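Local coordinates for ApaG protein (Pseudomonas aeruginosa, PDB 3NRF) that is of unknown function, although named ApaG, and folds mainly into antiparallel beta strands as a member of the DUF4354 family, at residues Val7-Arg12 / Val99-Arg104; Ser48-Gln53 / Gly82-Ala87; His25-Ala30 / Glu89-Tyr94; Ala3-Met8 / Ala39-Ser44. One frame throughout, in Å; residues are numbered along the deposited sequence. Where two conformers were deposited one is given.

Each contact has at least one segment on the main antiparallel sheet, illustrating how a small all-beta domain makes a core without helices; contact 4 joins it to a two-stranded ladder, contact 3 to a loop. Contacts 1 and 2, with centres about 8 Å apart, are joined by the ladder between strands 98-102 and 49-53, where S102 O meets C49 N at 2.9 Å. The centres of contacts 2 and 3 are about 13 Å apart, with F86 O 2.8 Å from Q29 N. Contact 4 continues contact 1 along V7 and M8, its centre about 32 Å from that of contact 3. No active site is known; a cacodylate ion, probably from the crystallisation liquor, lies near R100 and V51.

Contact 1: Val7-Arg12 / Val99-Arg104; sequences VMVFAR and VRLSDR
V99 meets V9 and A11 where strands 7-21 and 98-102, the outermost within this chain, approach each other and close the curled antiparallel sheet in a barrel-like way, with a water in place of direct backbone bonds. The strand axes come to 6.8 Å with their directions 145° apart. V99 splits its two methyls between partners: CG2 packs on A11 CB at 3.7 Å, while V99 CG1, placed anti to the backbone N (chi1 -179°), reaches V9 CG1 at 4.0 Å. The water donates to V99 O at 2.7 Å and to V9 O at 2.9 Å. R100 then turns away, and in the conformer given its guanidinium forms a salt bridge with D23 of the second subunit, whose strand extends the sheet beyond residues 8-12. L101 turns back toward strand 7-21: its CG lies 3.9 Å from V9 CG2, the branch that V99 does not use, and its CD1 lies 3.9 Å from V7 CB, the L101 and V7 side chains crossing at about a right angle. At S102, which still pairs with C49, the chain leaves the strand through an ST turn in which S102 OG accepts from R104 N at 2.9 Å (161°).

Contact 2: Ser48-Gln53 / Gly82-Ala87; sequences SCLVAQ and GDAIFA
F86 and A52 form the heart of this contact, and the conformation of the phenylalanine explains much of it. With CG beside the backbone N (chi1 -56°) and the ring plane turned about perpendicular to the CA-CB-CG plane, F86 offers a broad face to strand 49-53. A52 CB sits over that face, 3.6 Å from the F86 ring centroid and only 13° off the normal, a CH-pi contact close to the axis of the ring. L50 O lies at the edge, near the ring plane, 3.6 Å from F86 CE2, whereas A52 N stands above the ring on the same side as A52 CB, 3.5 Å from F86 CE2. The arrangement is consistent with a strongly curled antiparallel sheet. Strand 59-65 lies between 49-53 and 79-88 in the order of the sheet, yet the axes of 49-53 and 82-87 approach to 8.0 Å, their directions 52° apart, with no hydrogen bond between them, and their side chains meet in the buried interior. L62 and V93 also touch F86 here. L50 CB is 4.2 Å from F86 CZ; L50 holds its CG beside the backbone N, and from there L50 CD1 makes a looser contact with A84 CB at 4.5 Å.

Contact 3: His25-Ala30 / Glu89-Tyr94; sequences HFRTQA and EDDAVY
R27 leaves strand 24-37 with its CG beside the backbone N (chi1 -79°), bends at the next bond (chi2 69°) and then runs extended, carrying its guanidinium along the loop 89-91. That loop follows strand 79-88 and passes through an Asx turn into a 3-10 segment that includes V93 and Y94, which folds over the strand. At the tip of the arginine, R27 NH1 donates to E89 O at 2.7 Å; the angle of 133° is bent and the oxygen is tilted from the guanidinium plane, though the nitrogen lies in the carbonyl plane of E89. The charge of D91 is near as well, OD1 standing 3.4 Å from R27 NE, but well out of the guanidinium plane, so this salt bridge rests on charge and not on a directed N-H. S97 OG of the third subunit hydrogen-bonds to both of these atoms, which makes the pair part of an interface. Y94 lies across the arginine stem: its OH is 3.4 Å from R27 CB and is hydrogen-bonded to G17 O. The edge of the same ring faces the strand, with Y94 CE1 only 3.1 Å from T28 O. V93 packs on the strand with both methyls, CG1 meeting R27 O at 3.7 Å and CG2 meeting Q29 CB at 3.8 Å. A92 N closes the Asx turn, meeting D90 OD1 from above the carboxylate plane. Q29 OE1 accepts from K16 NZ, while Q29 NE2 donates in the amide plane, almost straight, to A30 O at 2.9 Å.

Contact 4: Ala3-Met8 / Ala39-Ser44; sequences APDAVM and AKSEIS
An inverse gamma turn centred on D5 brings the N-terminal arm of the chain against A39 and I43, just before the arm enters strand 7-21. The turn is closed by a weak bond from A6 N to P4 O at 2.9 Å. D5 holds its CG anti to the backbone N (chi1 -170°), which swings the carboxylate alongside A39; there D5 OD1 is 3.1 Å from A39 CB, a tight approach to a methyl and no hydrogen bond. A39 N is likewise close to P4 O without bonding to it, its angle being poor, and has a weak hydrogen bond to N37 OD1 instead. The apolar half of the contact belongs to I43. Its extended CG1 branch carries CD1 to 4.0 Å from A6 CA and to 4.1 Å from V7 CG2, while I43 CG2 also touches V7 CG2. These two side chains run past each other in opposite directions, so that methyls meet along their flanks. V7 also packs on L35 of strand 24-37, with which the arm begins to pair at M8 and V36. I43 belongs to a separate small ladder, strand 43-44 with strand 73-74, and on the other edge of the arm M8 pairs with a strand of the second subunit.

Contact 1: Val7-Arg12 / Val99-Arg104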
loop_
_atom_site.group_PDB
_atom_site.type_symbol
_atom_site.label_atom_id
_atom_site.label_comp_id
_atom_site.label_asym_id
_atom_site.label_seq_id
_atom_site.Cartn_x
_atom_site.Cartn_y
_atom_site.Cartn_z
ATOM N N VAL B 7 -25.390 -4.874 16.374
ATOM C CA VAL B 7 -24.524 -3.796 15.931
ATOM C C VAL B 7 -23.735 -4.232 14.695
ATOM O O VAL B 7 -23.121 -5.313 14.632
ATOM C CB VAL B 7 -23.609 -3.308 17.084
ATOM C CG1 VAL B 7 -22.609 -2.223 16.614
ATOM C CG2 VAL B 7 -24.473 -2.783 18.254
HETATM N N MSE B 8 -23.768 -3.367 13.697
HETATM C CA MSE B 8 -23.032 -3.574 12.461
HETATM C C MSE B 8 -21.698 -2.860 12.618
HETATM O O MSE B 8 -21.616 -1.712 13.104
HETATM C CB MSE B 8 -23.781 -3.008 11.298
HETATM C CG MSE B 8 -25.167 -3.481 11.245
HETATM SE SE MSE B 8 -26.077 -2.882 9.642
HETATM C CE MSE B 8 -24.838 -3.501 8.324
ATOM N N VAL B 9 -20.635 -3.545 12.234
ATOM C CA VAL B 9 -19.306 -3.035 12.325
ATOM C C VAL B 9 -18.685 -2.886 10.954
ATOM O O VAL B 9 -18.415 -3.874 10.262
ATOM C CB VAL B 9 -18.369 -4.005 13.141
ATOM C CG1 VAL B 9 -16.986 -3.424 13.299
ATOM C CG2 VAL B 9 -19.018 -4.277 14.518
ATOM N N PHE B 10 -18.419 -1.643 10.581
ATOM C CA PHE B 10 -17.816 -1.327 9.290
ATOM C C PHE B 10 -16.417 -0.903 9.538
ATOM O O PHE B 10 -16.170 -0.066 10.403
ATOM C CB PHE B 10 -18.567 -0.166 8.602
ATOM C CG PHE B 10 -20.000 -0.454 8.276
ATOM C CD1 PHE B 10 -20.999 -0.319 9.214
ATOM C CD2 PHE B 10 -20.351 -0.843 6.974
ATOM C CE1 PHE B 10 -22.320 -0.573 8.868
ATOM C CE2 PHE B 10 -21.641 -1.093 6.635
ATOM C CZ PHE B 10 -22.633 -0.968 7.583
ATOM N N ALA B 11 -15.482 -1.410 8.768
ATOM C CA ALA B 11 -14.091 -1.067 8.953
ATOM C C ALA B 11 -13.350 -0.867 7.670
ATOM O O ALA B 11 -13.591 -1.570 6.699
ATOM C CB ALA B 11 -13.385 -2.137 9.807
ATOM N N ARG B 12 -12.439 0.100 7.660
ATOM C CA ARG B 12 -11.621 0.378 6.491
ATOM C C ARG B 12 -10.164 0.347 6.918
ATOM O O ARG B 12 -9.798 1.000 7.920
ATOM C CB ARG B 12 -11.957 1.783 5.945
ATOM C CG ARG B 12 -11.165 2.199 4.723
ATOM C CD ARG B 12 -11.578 3.644 4.283
ATOM N NE ARG B 12 -11.105 4.642 5.244
ATOM N N VAL B 99 -12.891 -6.767 11.288
ATOM C CA VAL B 99 -13.075 -6.151 12.594
ATOM C C VAL B 99 -14.486 -6.553 13.036
ATOM O O VAL B 99 -15.500 -6.397 12.323
ATOM C CB VAL B 99 -12.875 -4.630 12.613
ATOM C CG1 VAL B 99 -13.057 -4.103 13.998
ATOM C CG2 VAL B 99 -11.459 -4.324 12.109
ATOM N N ARG B 100 -14.561 -7.088 14.236
ATOM C CA ARG B 100 -15.831 -7.518 14.781
ATOM C C ARG B 100 -15.903 -7.256 16.281
ATOM O O ARG B 100 -14.914 -6.846 16.928
ATOM C CB ARG B 100 -16.124 -9.002 14.423
ATOM C CG ARG B 100 -15.045 -10.044 14.727
ATOM C CD ARG B 100 -15.523 -11.471 14.313
ATOM N NE ARG B 100 -16.655 -11.913 15.114
ATOM C CZ ARG B 100 -17.444 -12.969 14.868
ATOM N NH1 ARG B 100 -17.276 -13.741 13.788
ATOM N NH2 ARG B 100 -18.433 -13.232 15.715
ATOM N N LEU B 101 -17.087 -7.466 16.823
ATOM C CA LEU B 101 -17.292 -7.319 18.253
ATOM C C LEU B 101 -17.130 -8.708 18.912
ATOM O O LEU B 101 -17.389 -9.746 18.287
ATOM C CB LEU B 101 -18.650 -6.750 18.537
ATOM C CG LEU B 101 -18.835 -5.251 18.308
ATOM C CD1 LEU B 101 -20.323 -4.953 18.401
ATOM C CD2 LEU B 101 -18.067 -4.390 19.332
ATOM N N SER B 102 -16.646 -8.695 20.159
ATOM C CA SER B 102 -16.433 -9.903 20.950
ATOM C C SER B 102 -16.734 -9.545 22.396
ATOM O O SER B 102 -16.649 -8.374 22.798
ATOM C CB SER B 102 -14.980 -10.353 20.888
ATOM O OG SER B 102 -14.783 -11.496 21.738
ATOM N N ASP B 103 -17.043 -10.559 23.183
ATOM C CA ASP B 103 -17.164 -10.385 24.614
ATOM C C ASP B 103 -15.953 -11.009 25.333
ATOM O O ASP B 103 -15.949 -11.130 26.567
ATOM C CB ASP B 103 -18.483 -10.937 25.153
ATOM C CG ASP B 103 -18.581 -12.468 25.089
ATOM O OD1 ASP B 103 -17.731 -13.082 24.388
ATOM O OD2 ASP B 103 -19.490 -13.002 25.745
ATOM N N ARG B 104 -14.909 -11.364 24.604
ATOM C CA ARG B 104 -13.686 -11.979 25.179
ATOM C C ARG B 104 -12.627 -10.898 25.178
ATOM O O ARG B 104 -11.870 -10.766 24.236
ATOM C CB ARG B 104 -13.275 -13.182 24.362
ATOM C CG ARG B 104 -14.374 -14.271 24.354
ATOM C CD ARG B 104 -13.946 -15.610 23.711
ATOM N NE ARG B 104 -13.014 -16.347 24.581
ATOM C CZ ARG B 104 -13.399 -17.017 25.665
ATOM N NH1 ARG B 104 -14.673 -17.071 25.986
ATOM N NH2 ARG B 104 -12.504 -17.657 26.425
HETATM O O HOH W 1 -15.807 -5.069 9.942
#

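Contact 2: Ser48-Gln53 / Gly82-Ala87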
loop_
_atom_site.group_PDB
_atom_site.type_symbol
_atom_site.label_atom_id
_atom_site.label_comp_id
_atom_site.label_asym_id
_atom_site.label_seq_id
_atom_site.Cartn_x
_atom_site.Cartn_y
_atom_site.Cartn_z
ATOM N N SER B 48 -18.308 -5.672 25.850
ATOM C CA SER B 48 -17.829 -5.959 24.498
ATOM C C SER B 48 -16.550 -5.173 24.139
ATOM O O SER B 48 -16.220 -4.148 24.740
ATOM C CB SER B 48 -18.886 -5.568 23.473
ATOM O OG SER B 48 -20.110 -6.258 23.679
ATOM N N CYS B 49 -15.834 -5.663 23.135
ATOM C CA CYS B 49 -14.622 -4.997 22.642
ATOM C C CYS B 49 -14.473 -5.293 21.167
ATOM O O CYS B 49 -15.034 -6.281 20.676
ATOM C CB CYS B 49 -13.346 -5.499 23.348
ATOM S SG CYS B 49 -13.201 -7.347 23.427
ATOM N N LEU B 50 -13.752 -4.406 20.482
ATOM C CA LEU B 50 -13.395 -4.605 19.091
ATOM C C LEU B 50 -12.181 -5.533 18.985
ATOM O O LEU B 50 -11.169 -5.408 19.723
ATOM C CB LEU B 50 -13.078 -3.265 18.401
ATOM C CG LEU B 50 -14.283 -2.368 18.199
ATOM C CD1 LEU B 50 -13.803 -0.951 17.738
ATOM C CD2 LEU B 50 -15.290 -2.945 17.243
ATOM N N VAL B 51 -12.321 -6.476 18.071
ATOM C CA VAL B 51 -11.225 -7.377 17.745
ATOM C C VAL B 51 -11.000 -7.473 16.257
ATOM O O VAL B 51 -11.932 -7.455 15.480
ATOM C CB VAL B 51 -11.425 -8.777 18.336
ATOM C CG1 VAL B 51 -11.360 -8.689 19.823
ATOM C CG2 VAL B 51 -12.727 -9.386 17.872
ATOM N N ALA B 52 -9.739 -7.531 15.879
ATOM C CA ALA B 52 -9.357 -7.728 14.487
ATOM C C ALA B 52 -8.997 -9.191 14.347
ATOM O O ALA B 52 -8.385 -9.772 15.254
ATOM C CB ALA B 52 -8.195 -6.801 14.075
ATOM N N GLN B 53 -9.271 -9.777 13.188
ATOM C CA GLN B 53 -9.094 -11.191 12.998
ATOM C C GLN B 53 -8.625 -11.494 11.573
ATOM O O GLN B 53 -9.035 -10.800 10.622
ATOM C CB GLN B 53 -10.447 -11.851 13.257
ATOM C CG GLN B 53 -10.391 -13.340 13.449
ATOM C CD GLN B 53 -11.757 -13.938 13.748
ATOM O OE1 GLN B 53 -12.774 -13.518 13.198
ATOM N NE2 GLN B 53 -11.775 -14.903 14.647
ATOM N N GLY B 82 -14.713 6.069 14.664
ATOM C CA GLY B 82 -13.375 6.495 15.069
ATOM C C GLY B 82 -12.313 5.525 14.589
ATOM O O GLY B 82 -12.602 4.563 13.896
ATOM N N ASP B 83 -11.078 5.776 14.964
ATOM C CA ASP B 83 -9.956 4.891 14.635
ATOM C C ASP B 83 -9.643 3.901 15.732
ATOM O O ASP B 83 -9.871 4.163 16.915
ATOM C CB ASP B 83 -8.725 5.717 14.352
ATOM C CG ASP B 83 -8.964 6.658 13.177
ATOM O OD1 ASP B 83 -9.241 6.149 12.074
ATOM O OD2 ASP B 83 -8.918 7.887 13.364
ATOM N N ALA B 84 -9.157 2.740 15.314
ATOM C CA ALA B 84 -8.788 1.659 16.224
ATOM C C ALA B 84 -7.499 1.065 15.695
ATOM O O ALA B 84 -7.361 0.865 14.460
ATOM C CB ALA B 84 -9.886 0.600 16.260
ATOM N N ILE B 85 -6.524 0.824 16.558
ATOM C CA ILE B 85 -5.241 0.295 16.105
ATOM C C ILE B 85 -4.946 -1.032 16.796
ATOM O O ILE B 85 -4.961 -1.084 18.039
ATOM C CB ILE B 85 -4.055 1.284 16.369
ATOM C CG1 ILE B 85 -4.283 2.608 15.674
ATOM C CG2 ILE B 85 -2.777 0.704 15.875
ATOM C CD1 ILE B 85 -3.139 3.628 15.930
ATOM N N PHE B 86 -4.693 -2.063 16.010
ATOM C CA PHE B 86 -4.411 -3.402 16.472
ATOM C C PHE B 86 -2.963 -3.749 16.281
ATOM O O PHE B 86 -2.272 -3.160 15.434
ATOM C CB PHE B 86 -5.330 -4.443 15.798
ATOM C CG PHE B 86 -6.809 -4.157 15.973
ATOM C CD1 PHE B 86 -7.462 -3.307 15.092
ATOM C CD2 PHE B 86 -7.545 -4.694 17.048
ATOM C CE1 PHE B 86 -8.797 -3.011 15.234
ATOM C CE2 PHE B 86 -8.897 -4.385 17.186
ATOM C CZ PHE B 86 -9.518 -3.552 16.267
ATOM N N ALA B 87 -2.507 -4.764 16.997
ATOM C CA ALA B 87 -1.077 -5.122 17.011
ATOM C C ALA B 87 -0.784 -6.611 17.020
ATOM O O ALA B 87 -1.599 -7.444 17.428
ATOM C CB ALA B 87 -0.417 -4.502 18.283
#

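Contact 3: His25-Ala30 / Glu89-Tyr94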
loop_
_atom_site.group_PDB
_atom_site.type_symbol
_atom_site.label_atom_id
_atom_site.label_comp_id
_atom_site.label_asym_id
_atom_site.label_seq_id
_atom_site.Cartn_x
_atom_site.Cartn_y
_atom_site.Cartn_z
ATOM N N HIS B 25 8.803 -5.325 20.716
ATOM C CA HIS B 25 8.588 -4.828 19.370
ATOM C C HIS B 25 7.212 -5.285 18.909
ATOM O O HIS B 25 6.830 -6.445 19.128
ATOM C CB HIS B 25 9.625 -5.428 18.411
ATOM C CG HIS B 25 11.020 -5.359 18.922
ATOM N ND1 HIS B 25 11.649 -4.168 19.204
ATOM C CD2 HIS B 25 11.914 -6.330 19.228
ATOM C CE1 HIS B 25 12.851 -4.403 19.710
ATOM N NE2 HIS B 25 13.056 -5.712 19.686
ATOM N N PHE B 26 6.465 -4.408 18.231
ATOM C CA PHE B 26 5.229 -4.856 17.616
ATOM C C PHE B 26 4.871 -4.034 16.382
ATOM O O PHE B 26 5.322 -2.923 16.220
ATOM C CB PHE B 26 4.078 -4.986 18.619
ATOM C CG PHE B 26 3.646 -3.736 19.280
ATOM C CD1 PHE B 26 2.671 -2.928 18.727
ATOM C CD2 PHE B 26 4.102 -3.418 20.577
ATOM C CE1 PHE B 26 2.232 -1.782 19.396
ATOM C CE2 PHE B 26 3.649 -2.291 21.238
ATOM C CZ PHE B 26 2.720 -1.453 20.640
ATOM N N ARG B 27 4.137 -4.681 15.494
ATOM C CA ARG B 27 3.621 -4.069 14.271
ATOM C C ARG B 27 2.194 -3.642 14.530
ATOM O O ARG B 27 1.487 -4.291 15.351
ATOM C CB ARG B 27 3.666 -5.047 13.109
ATOM C CG ARG B 27 5.014 -5.215 12.482
ATOM C CD ARG B 27 6.047 -5.929 13.368
ATOM N NE ARG B 27 7.275 -6.179 12.610
ATOM C CZ ARG B 27 8.337 -6.828 13.087
ATOM N NH1 ARG B 27 8.294 -7.298 14.333
ATOM N NH2 ARG B 27 9.396 -6.987 12.321
ATOM N N THR B 28 1.777 -2.537 13.911
ATOM C CA THR B 28 0.436 -2.004 14.113
ATOM C C THR B 28 -0.321 -1.874 12.806
ATOM O O THR B 28 0.280 -1.626 11.760
ATOM C CB THR B 28 0.444 -0.629 14.786
ATOM O OG1 THR B 28 1.182 0.292 13.963
ATOM C CG2 THR B 28 1.084 -0.717 16.188
ATOM N N GLN B 29 -1.627 -2.125 12.865
ATOM C CA GLN B 29 -2.522 -1.932 11.716
ATOM C C GLN B 29 -3.710 -1.098 12.193
ATOM O O GLN B 29 -4.460 -1.514 13.075
ATOM C CB GLN B 29 -3.036 -3.263 11.152
ATOM C CG GLN B 29 -4.060 -3.081 10.027
ATOM C CD GLN B 29 -3.472 -2.433 8.793
ATOM O OE1 GLN B 29 -2.571 -2.981 8.156
ATOM N NE2 GLN B 29 -3.999 -1.243 8.459
ATOM N N ALA B 30 -3.911 0.079 11.589
ATOM C CA ALA B 30 -5.005 0.940 11.932
ATOM C C ALA B 30 -6.191 0.674 11.046
ATOM O O ALA B 30 -6.023 0.229 9.924
ATOM C CB ALA B 30 -4.595 2.433 11.797
ATOM N N GLU B 89 3.182 -9.092 17.286
ATOM C CA GLU B 89 4.638 -8.955 17.442
ATOM C C GLU B 89 5.337 -9.037 16.115
ATOM O O GLU B 89 6.353 -8.341 15.913
ATOM C CB GLU B 89 5.205 -10.082 18.301
ATOM C CG GLU B 89 4.605 -10.050 19.678
ATOM C CD GLU B 89 3.404 -10.987 19.841
ATOM O OE1 GLU B 89 2.594 -11.186 18.902
ATOM O OE2 GLU B 89 3.298 -11.607 20.945
ATOM N N ASP B 90 4.822 -9.897 15.247
ATOM C CA ASP B 90 5.301 -10.103 13.900
ATOM C C ASP B 90 4.409 -9.350 12.912
ATOM O O ASP B 90 3.730 -8.395 13.301
ATOM C CB ASP B 90 5.461 -11.603 13.570
ATOM C CG ASP B 90 4.168 -12.407 13.751
ATOM O OD1 ASP B 90 3.113 -11.767 14.005
ATOM O OD2 ASP B 90 4.239 -13.656 13.692
ATOM N N ASP B 91 4.411 -9.780 11.652
ATOM C CA ASP B 91 3.631 -9.127 10.636
ATOM C C ASP B 91 2.185 -9.633 10.563
ATOM O O ASP B 91 1.431 -9.154 9.723
ATOM C CB ASP B 91 4.251 -9.298 9.251
ATOM C CG ASP B 91 5.450 -8.422 9.028
ATOM O OD1 ASP B 91 5.853 -7.681 9.951
ATOM O OD2 ASP B 91 5.934 -8.467 7.879
ATOM N N ALA B 92 1.773 -10.520 11.469
ATOM C CA ALA B 92 0.439 -11.169 11.293
ATOM C C ALA B 92 -0.727 -10.204 11.282
ATOM O O ALA B 92 -1.727 -10.459 10.554
ATOM C CB ALA B 92 0.205 -12.255 12.338
ATOM N N VAL B 93 -0.615 -9.096 12.012
ATOM C CA VAL B 93 -1.711 -8.148 12.034
ATOM C C VAL B 93 -2.005 -7.561 10.671
ATOM O O VAL B 93 -3.110 -7.080 10.424
ATOM C CB VAL B 93 -1.515 -7.075 13.092
ATOM C CG1 VAL B 93 -0.389 -6.067 12.660
ATOM C CG2 VAL B 93 -2.787 -6.360 13.422
ATOM N N TYR B 94 -1.009 -7.578 9.773
ATOM C CA TYR B 94 -1.231 -7.068 8.425
ATOM C C TYR B 94 -2.175 -7.900 7.635
ATOM O O TYR B 94 -2.754 -7.394 6.618
ATOM C CB TYR B 94 0.115 -6.907 7.724
ATOM C CG TYR B 94 0.957 -5.887 8.447
ATOM C CD1 TYR B 94 0.404 -4.743 9.035
ATOM C CD2 TYR B 94 2.337 -6.013 8.519
ATOM C CE1 TYR B 94 1.144 -3.851 9.705
ATOM C CE2 TYR B 94 3.116 -5.047 9.159
ATOM C CZ TYR B 94 2.514 -3.958 9.766
ATOM O OH TYR B 94 3.360 -3.033 10.389
#

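Contact 4: Ala3-Met8 / Ala39-Ser44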
loop_
_atom_site.group_PDB
_atom_site.type_symbol
_atom_site.label_atom_id
_atom_site.label_comp_id
_atom_site.label_asym_id
_atom_site.label_seq_id
_atom_site.Cartn_x
_atom_site.Cartn_y
_atom_site.Cartn_z
ATOM N N ALA B 3 -33.767 -4.878 9.270
ATOM C CA ALA B 3 -32.376 -4.689 9.776
ATOM C C ALA B 3 -32.094 -5.667 10.928
ATOM O O ALA B 3 -32.989 -5.958 11.728
ATOM C CB ALA B 3 -32.171 -3.246 10.228
ATOM N N PRO B 4 -30.844 -6.175 11.024
ATOM C CA PRO B 4 -30.538 -7.148 12.096
ATOM C C PRO B 4 -30.624 -6.555 13.515
ATOM O O PRO B 4 -30.391 -5.348 13.707
ATOM C CB PRO B 4 -29.113 -7.614 11.770
ATOM C CG PRO B 4 -28.534 -6.547 10.886
ATOM C CD PRO B 4 -29.672 -5.873 10.177
ATOM N N ASP B 5 -30.954 -7.408 14.490
ATOM C CA ASP B 5 -31.081 -6.995 15.900
ATOM C C ASP B 5 -29.699 -6.953 16.597
ATOM O O ASP B 5 -29.534 -7.461 17.720
ATOM C CB ASP B 5 -32.034 -7.949 16.646
ATOM C CG ASP B 5 -32.403 -7.449 18.044
ATOM O OD1 ASP B 5 -32.484 -6.219 18.260
ATOM O OD2 ASP B 5 -32.633 -8.302 18.931
ATOM N N ALA B 6 -28.731 -6.310 15.938
ATOM C CA ALA B 6 -27.363 -6.248 16.429
ATOM C C ALA B 6 -26.589 -5.049 15.855
ATOM O O ALA B 6 -27.053 -4.295 14.979
ATOM C CB ALA B 6 -26.649 -7.529 16.087
ATOM N N VAL B 7 -25.390 -4.874 16.374
ATOM C CA VAL B 7 -24.524 -3.796 15.931
ATOM C C VAL B 7 -23.735 -4.232 14.695
ATOM O O VAL B 7 -23.121 -5.313 14.632
ATOM C CB VAL B 7 -23.609 -3.308 17.084
ATOM C CG1 VAL B 7 -22.609 -2.223 16.614
ATOM C CG2 VAL B 7 -24.473 -2.783 18.254
HETATM N N MSE B 8 -23.768 -3.367 13.697
HETATM C CA MSE B 8 -23.032 -3.574 12.461
HETATM C C MSE B 8 -21.698 -2.860 12.618
HETATM O O MSE B 8 -21.616 -1.712 13.104
HETATM C CB MSE B 8 -23.781 -3.008 11.298
HETATM C CG MSE B 8 -25.167 -3.481 11.245
HETATM SE SE MSE B 8 -26.077 -2.882 9.642
HETATM C CE MSE B 8 -24.838 -3.501 8.324
ATOM N N ALA B 39 -30.761 -2.253 15.258
ATOM C CA ALA B 39 -31.947 -2.661 16.026
ATOM C C ALA B 39 -32.858 -1.514 16.443
ATOM O O ALA B 39 -32.495 -0.334 16.348
ATOM C CB ALA B 39 -31.512 -3.456 17.273
ATOM N N LYS B 40 -34.049 -1.881 16.909
ATOM C CA LYS B 40 -35.033 -0.915 17.378
ATOM C C LYS B 40 -34.907 -0.629 18.874
ATOM O O LYS B 40 -35.689 0.147 19.418
ATOM C CB LYS B 40 -36.464 -1.370 17.037
ATOM C CG LYS B 40 -36.873 -1.206 15.565
ATOM C CD LYS B 40 -36.764 0.259 15.108
ATOM C CE LYS B 40 -37.491 0.535 13.779
ATOM N NZ LYS B 40 -38.984 0.420 13.882
ATOM N N SER B 41 -33.935 -1.250 19.535
ATOM C CA SER B 41 -33.690 -0.981 20.955
ATOM C C SER B 41 -32.232 -0.616 21.229
ATOM O O SER B 41 -31.350 -0.900 20.437
ATOM C CB SER B 41 -34.069 -2.188 21.800
ATOM O OG SER B 41 -33.294 -3.300 21.436
ATOM N N GLU B 42 -31.999 0.006 22.378
ATOM C CA GLU B 42 -30.652 0.382 22.804
ATOM C C GLU B 42 -29.876 -0.893 23.155
ATOM O O GLU B 42 -30.446 -1.833 23.710
ATOM C CB GLU B 42 -30.755 1.326 23.994
ATOM C CG GLU B 42 -29.467 1.885 24.470
ATOM C CD GLU B 42 -29.661 2.975 25.495
ATOM O OE1 GLU B 42 -30.823 3.246 25.932
ATOM O OE2 GLU B 42 -28.650 3.603 25.857
ATOM N N ILE B 43 -28.596 -0.930 22.797
ATOM C CA ILE B 43 -27.739 -2.101 23.006
ATOM C C ILE B 43 -26.522 -1.730 23.843
ATOM O O ILE B 43 -25.846 -0.745 23.549
ATOM C CB ILE B 43 -27.302 -2.701 21.606
ATOM C CG1 ILE B 43 -28.529 -3.221 20.838
ATOM C CG2 ILE B 43 -26.287 -3.841 21.752
ATOM C CD1 ILE B 43 -28.233 -3.765 19.415
ATOM N N SER B 44 -26.277 -2.472 24.930
ATOM C CA SER B 44 -25.093 -2.242 25.752
ATOM C C SER B 44 -23.870 -2.822 25.068
ATOM O O SER B 44 -23.922 -3.924 24.527
ATOM C CB SER B 44 -25.208 -2.896 27.137
ATOM O OG SER B 44 -24.030 -2.624 27.888
#